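Local atomic coordinates of reticulocyte-binding protein 2a (Plasmodium vivax, PDB entry 4Z8N), a protein that probably binds reticulocytes during invasion by the malaria parasite, the chain here being its largely helical erythrocyte-binding domain. Residues P23-M28 with S61-Q66; N68-K73 with N113-N118. All blocks are in the same frame, centred on the assembly; numbering follows the deposited sequence.

Both contacts draw on helix 42-69, contact 1 along its later turns and contact 2 where it gives way to helix 71-85, and their centres lie about 12 Å apart. Contact 1 is core: aromatic rings from a turn meet an isoleucine, and nothing polar or covalent joins the two segments. Contact 2 sits nearer the surface and is only partly buried; there a disulfide bonds the helix junction to the end of helix 94-115. Gln66 joins the two contacts, its NE2 probably donating to Ala117 O (2.7 Å) and its OE1 probably accepting from Asn118 ND2 (2.8 Å). Thus packing holds the helix on the inside, and a covalent crosslink holds the junction that follows it, farther out.

Contact 1 of 2, residues P23-M28 with S61-Q66; sequences PFYVQM and SSIQNQ
Ile63 reaches from helix 42-69 toward the rings of Phe24 and Tyr25, one methyl to each. Its CG2 meets Phe24 CD2 at 3.7 Å, approaching the ring obliquely, while CD1 at the end of the other branch comes to 4.1 Å from Tyr25 CD1. At chi1 -62° CG2 is anti to the backbone N of Ile63 and turned toward Phe24, whereas CG1 lies beside that N and carries CD1 toward Tyr25. Tyr25 and Ile63 also both pack on Met126 of helix 119-136.

The polar neighbour is Gln64, whose amide carbon CD lies 4.1 Å from Phe24 CE2, at the edge of the ring and near its plane. Amide and ring are almost perpendicular, 85° apart, so they touch without stacking.

Backbone geometry brings Phe24 here. Tyr25 N donates to Pro23 O at 2.6 Å, and with phi at +68° Phe24 is the central residue of a classic gamma turn that begins at Pro23, itself preceded by a cis peptide bond. The Phe24 ring also packs on Ile67. This is a hydrophobic core contact of the helical erythrocyte-binding domain, seating the turn that leads into helix 26-37 against helix 42-69.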
# COMPACT_ATOMS: atom_id res chain seq x y z
N PRO A 23 -2.55 6.48 6.33
CA PRO A 23 -1.60 7.28 7.11
C PRO A 23 -0.16 7.26 6.58
O PRO A 23 0.77 7.49 7.35
CB PRO A 23 -1.65 6.61 8.48
CG PRO A 23 -1.84 5.17 8.15
CD PRO A 23 -2.69 5.12 6.89
N PHE A 24 0.01 6.96 5.29
CA PHE A 24 1.28 7.11 4.57
C PHE A 24 2.41 6.16 5.01
O PHE A 24 3.03 5.52 4.17
CB PHE A 24 1.77 8.56 4.68
CG PHE A 24 0.70 9.58 4.38
CD1 PHE A 24 0.24 9.74 3.08
CD2 PHE A 24 0.15 10.35 5.39
CE1 PHE A 24 -0.75 10.67 2.80
CE2 PHE A 24 -0.84 11.28 5.11
CZ PHE A 24 -1.29 11.44 3.81
N TYR A 25 2.68 6.09 6.31
CA TYR A 25 3.70 5.18 6.83
C TYR A 25 3.10 4.17 7.79
O TYR A 25 2.20 4.52 8.56
CB TYR A 25 4.83 5.95 7.53
CG TYR A 25 5.76 6.69 6.60
CD1 TYR A 25 5.37 7.87 5.99
CD2 TYR A 25 7.04 6.21 6.35
CE1 TYR A 25 6.23 8.55 5.14
CE2 TYR A 25 7.91 6.88 5.50
CZ TYR A 25 7.49 8.05 4.90
OH TYR A 25 8.35 8.73 4.06
N VAL A 26 3.60 2.94 7.77
CA VAL A 26 3.02 1.89 8.59
C VAL A 26 3.27 2.13 10.09
O VAL A 26 2.46 1.73 10.92
CB VAL A 26 3.56 0.49 8.19
CG1 VAL A 26 5.05 0.38 8.47
CG2 VAL A 26 2.78 -0.62 8.88
N GLN A 27 4.37 2.81 10.41
CA GLN A 27 4.67 3.16 11.80
C GLN A 27 3.56 4.00 12.42
O GLN A 27 3.25 3.86 13.60
CB GLN A 27 6.01 3.91 11.90
CG GLN A 27 7.24 3.10 11.50
CD GLN A 27 7.66 3.33 10.06
OE1 GLN A 27 6.84 3.28 9.14
NE2 GLN A 27 8.95 3.59 9.85
N MET A 28 2.97 4.88 11.62
CA MET A 28 1.91 5.77 12.08
C MET A 28 0.68 4.96 12.43
O MET A 28 -0.04 5.26 13.38
CB MET A 28 1.59 6.83 11.03
CG MET A 28 2.80 7.64 10.59
SD MET A 28 3.54 8.61 11.92
CE MET A 28 2.40 9.98 12.03
N SER A 61 1.13 15.85 10.45
CA SER A 61 0.76 17.10 9.79
C SER A 61 1.81 17.50 8.76
O SER A 61 1.48 17.96 7.67
CB SER A 61 0.58 18.21 10.83
OG SER A 61 -0.51 17.93 11.69
N SER A 62 3.08 17.32 9.11
CA SER A 62 4.18 17.65 8.21
C SER A 62 4.18 16.74 6.98
O SER A 62 4.44 17.19 5.86
CB SER A 62 5.52 17.56 8.94
OG SER A 62 5.59 18.49 10.00
N ILE A 63 3.90 15.46 7.20
CA ILE A 63 3.80 14.50 6.12
C ILE A 63 2.62 14.84 5.21
O ILE A 63 2.74 14.87 3.99
CB ILE A 63 3.64 13.06 6.65
CG1 ILE A 63 4.87 12.65 7.46
CG2 ILE A 63 3.41 12.08 5.50
CD1 ILE A 63 4.74 11.29 8.11
N GLN A 64 1.47 15.09 5.83
CA GLN A 64 0.24 15.39 5.11
C GLN A 64 0.40 16.65 4.25
O GLN A 64 -0.08 16.69 3.11
CB GLN A 64 -0.92 15.57 6.08
CG GLN A 64 -2.28 15.30 5.47
CD GLN A 64 -3.16 14.44 6.36
OE1 GLN A 64 -2.96 14.38 7.58
NE2 GLN A 64 -4.13 13.76 5.76
N ASN A 65 1.08 17.66 4.79
CA ASN A 65 1.34 18.88 4.05
C ASN A 65 2.24 18.63 2.85
O ASN A 65 2.05 19.20 1.78
CB ASN A 65 1.96 19.94 4.96
CG ASN A 65 1.01 20.43 6.03
OD1 ASN A 65 -0.21 20.40 5.85
ND2 ASN A 65 1.55 20.89 7.15
N GLN A 66 3.24 17.77 3.04
CA GLN A 66 4.14 17.41 1.95
C GLN A 66 3.38 16.70 0.83
O GLN A 66 3.56 17.03 -0.35
CB GLN A 66 5.27 16.51 2.46
CG GLN A 66 6.21 16.03 1.36
CD GLN A 66 7.39 15.26 1.90
OE1 GLN A 66 7.98 15.63 2.92
NE2 GLN A 66 7.75 14.17 1.22

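Contact 2 of 2, residues N68-K73 with N113-N118; sequences NSCVPK and NCVQAN
Cys70 SG lies over one face of the peptide that joins Cys114 to Val115, almost directly above its carbon: Cys114 C is 3.4 Å away and Val115 N 3.8 Å. That peptide is the flat group of the contact, since no aromatic ring or side-chain amide of either segment meets the other; the ring-bearing side chain of Tyr111, about one helical turn before Cys114, packs on Cys70.

The bond itself is the disulfide, with Cys70 SG 2.1 Å from Cys114 SG. Its torsion of -94° makes it left-handed and close to the unstrained right angle. The two cysteines reach it differently: the sulfur of Cys114 is anti to its own backbone N (chi1 177°), that of Cys70 stands beside its N (chi1 -59°).

Contacts around the bridge are looser. Val115 CG2 approaches Cys70 SG to 4.3 Å, and Ser69 OG comes within 4.4 Å of Cys114 SG, although its hydrogen bond is to Gln66 O.

The crosslink thus fastens the junction between helices 42-69 and 71-85 to the last turn of helix 94-115. Lys73 lies against that same helix at Gln107 and Ala110, and Val115 rests on Phe10 of the short strand 9-11.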
# COMPACT_ATOMS: atom_id res chain seq x y z
N ASN A 68 0.26 16.98 0.21
CA ASN A 68 -0.60 18.00 -0.38
C ASN A 68 0.13 18.85 -1.41
O ASN A 68 -0.47 19.33 -2.37
CB ASN A 68 -1.20 18.90 0.70
CG ASN A 68 -2.21 18.17 1.57
OD1 ASN A 68 -2.72 17.11 1.20
ND2 ASN A 68 -2.50 18.74 2.73
N SER A 69 1.43 19.04 -1.21
CA SER A 69 2.23 19.84 -2.13
C SER A 69 2.56 19.06 -3.40
O SER A 69 3.03 19.63 -4.39
CB SER A 69 3.52 20.30 -1.45
OG SER A 69 4.36 19.20 -1.15
N CYS A 70 2.31 17.75 -3.37
CA CYS A 70 2.60 16.89 -4.51
C CYS A 70 1.40 16.75 -5.43
O CYS A 70 1.49 16.14 -6.50
CB CYS A 70 3.05 15.50 -4.03
SG CYS A 70 4.52 15.53 -2.98
N VAL A 71 0.27 17.31 -5.01
CA VAL A 71 -0.98 17.22 -5.77
C VAL A 71 -0.89 17.80 -7.19
O VAL A 71 -1.35 17.15 -8.14
CB VAL A 71 -2.14 17.89 -5.01
CG1 VAL A 71 -3.37 18.03 -5.89
CG2 VAL A 71 -2.47 17.10 -3.75
N PRO A 72 -0.30 19.01 -7.36
CA PRO A 72 -0.17 19.50 -8.74
C PRO A 72 0.64 18.55 -9.62
O PRO A 72 0.34 18.40 -10.81
CB PRO A 72 0.57 20.83 -8.57
CG PRO A 72 0.25 21.27 -7.19
CD PRO A 72 0.20 20.00 -6.39
N LYS A 73 1.64 17.90 -9.04
CA LYS A 73 2.42 16.91 -9.75
C LYS A 73 1.58 15.68 -10.08
O LYS A 73 1.69 15.10 -11.16
CB LYS A 73 3.65 16.50 -8.93
CG LYS A 73 4.56 15.54 -9.65
CD LYS A 73 5.11 16.16 -10.92
CE LYS A 73 4.96 15.21 -12.10
NZ LYS A 73 3.54 14.99 -12.48
N ASN A 113 9.42 11.07 -6.24
CA ASN A 113 10.44 11.78 -5.47
C ASN A 113 9.84 12.83 -4.54
O ASN A 113 10.33 13.04 -3.43
CB ASN A 113 11.45 12.44 -6.40
CG ASN A 113 12.37 11.43 -7.06
OD1 ASN A 113 12.62 10.36 -6.51
ND2 ASN A 113 12.89 11.77 -8.23
N CYS A 114 8.78 13.48 -5.00
CA CYS A 114 8.07 14.46 -4.19
C CYS A 114 7.42 13.77 -2.99
O CYS A 114 7.40 14.31 -1.88
CB CYS A 114 7.02 15.19 -5.03
SG CYS A 114 5.99 16.38 -4.13
N VAL A 115 6.91 12.57 -3.22
CA VAL A 115 6.27 11.78 -2.17
C VAL A 115 7.29 11.18 -1.21
O VAL A 115 7.12 11.22 0.01
CB VAL A 115 5.40 10.65 -2.78
CG1 VAL A 115 4.93 9.68 -1.70
CG2 VAL A 115 4.22 11.24 -3.53
N GLN A 116 8.38 10.64 -1.77
CA GLN A 116 9.41 10.00 -0.96
C GLN A 116 10.41 10.99 -0.37
O GLN A 116 11.38 10.58 0.27
CB GLN A 116 10.16 8.95 -1.78
CG GLN A 116 9.41 7.64 -1.97
CD GLN A 116 10.25 6.61 -2.69
OE1 GLN A 116 11.24 6.95 -3.34
NE2 GLN A 116 9.87 5.34 -2.57
N ALA A 117 10.20 12.28 -0.60
CA ALA A 117 11.09 13.30 -0.05
C ALA A 117 11.04 13.27 1.48
O ALA A 117 9.98 13.02 2.06
CB ALA A 117 10.72 14.68 -0.57
N ASN A 118 12.19 13.49 2.11
CA ASN A 118 12.32 13.50 3.57
C ASN A 118 11.96 12.16 4.22
O ASN A 118 11.72 12.11 5.43
CB ASN A 118 11.44 14.60 4.17
CG ASN A 118 11.69 15.95 3.53
OD1 ASN A 118 12.84 16.41 3.44
ND2 ASN A 118 10.63 16.59 3.06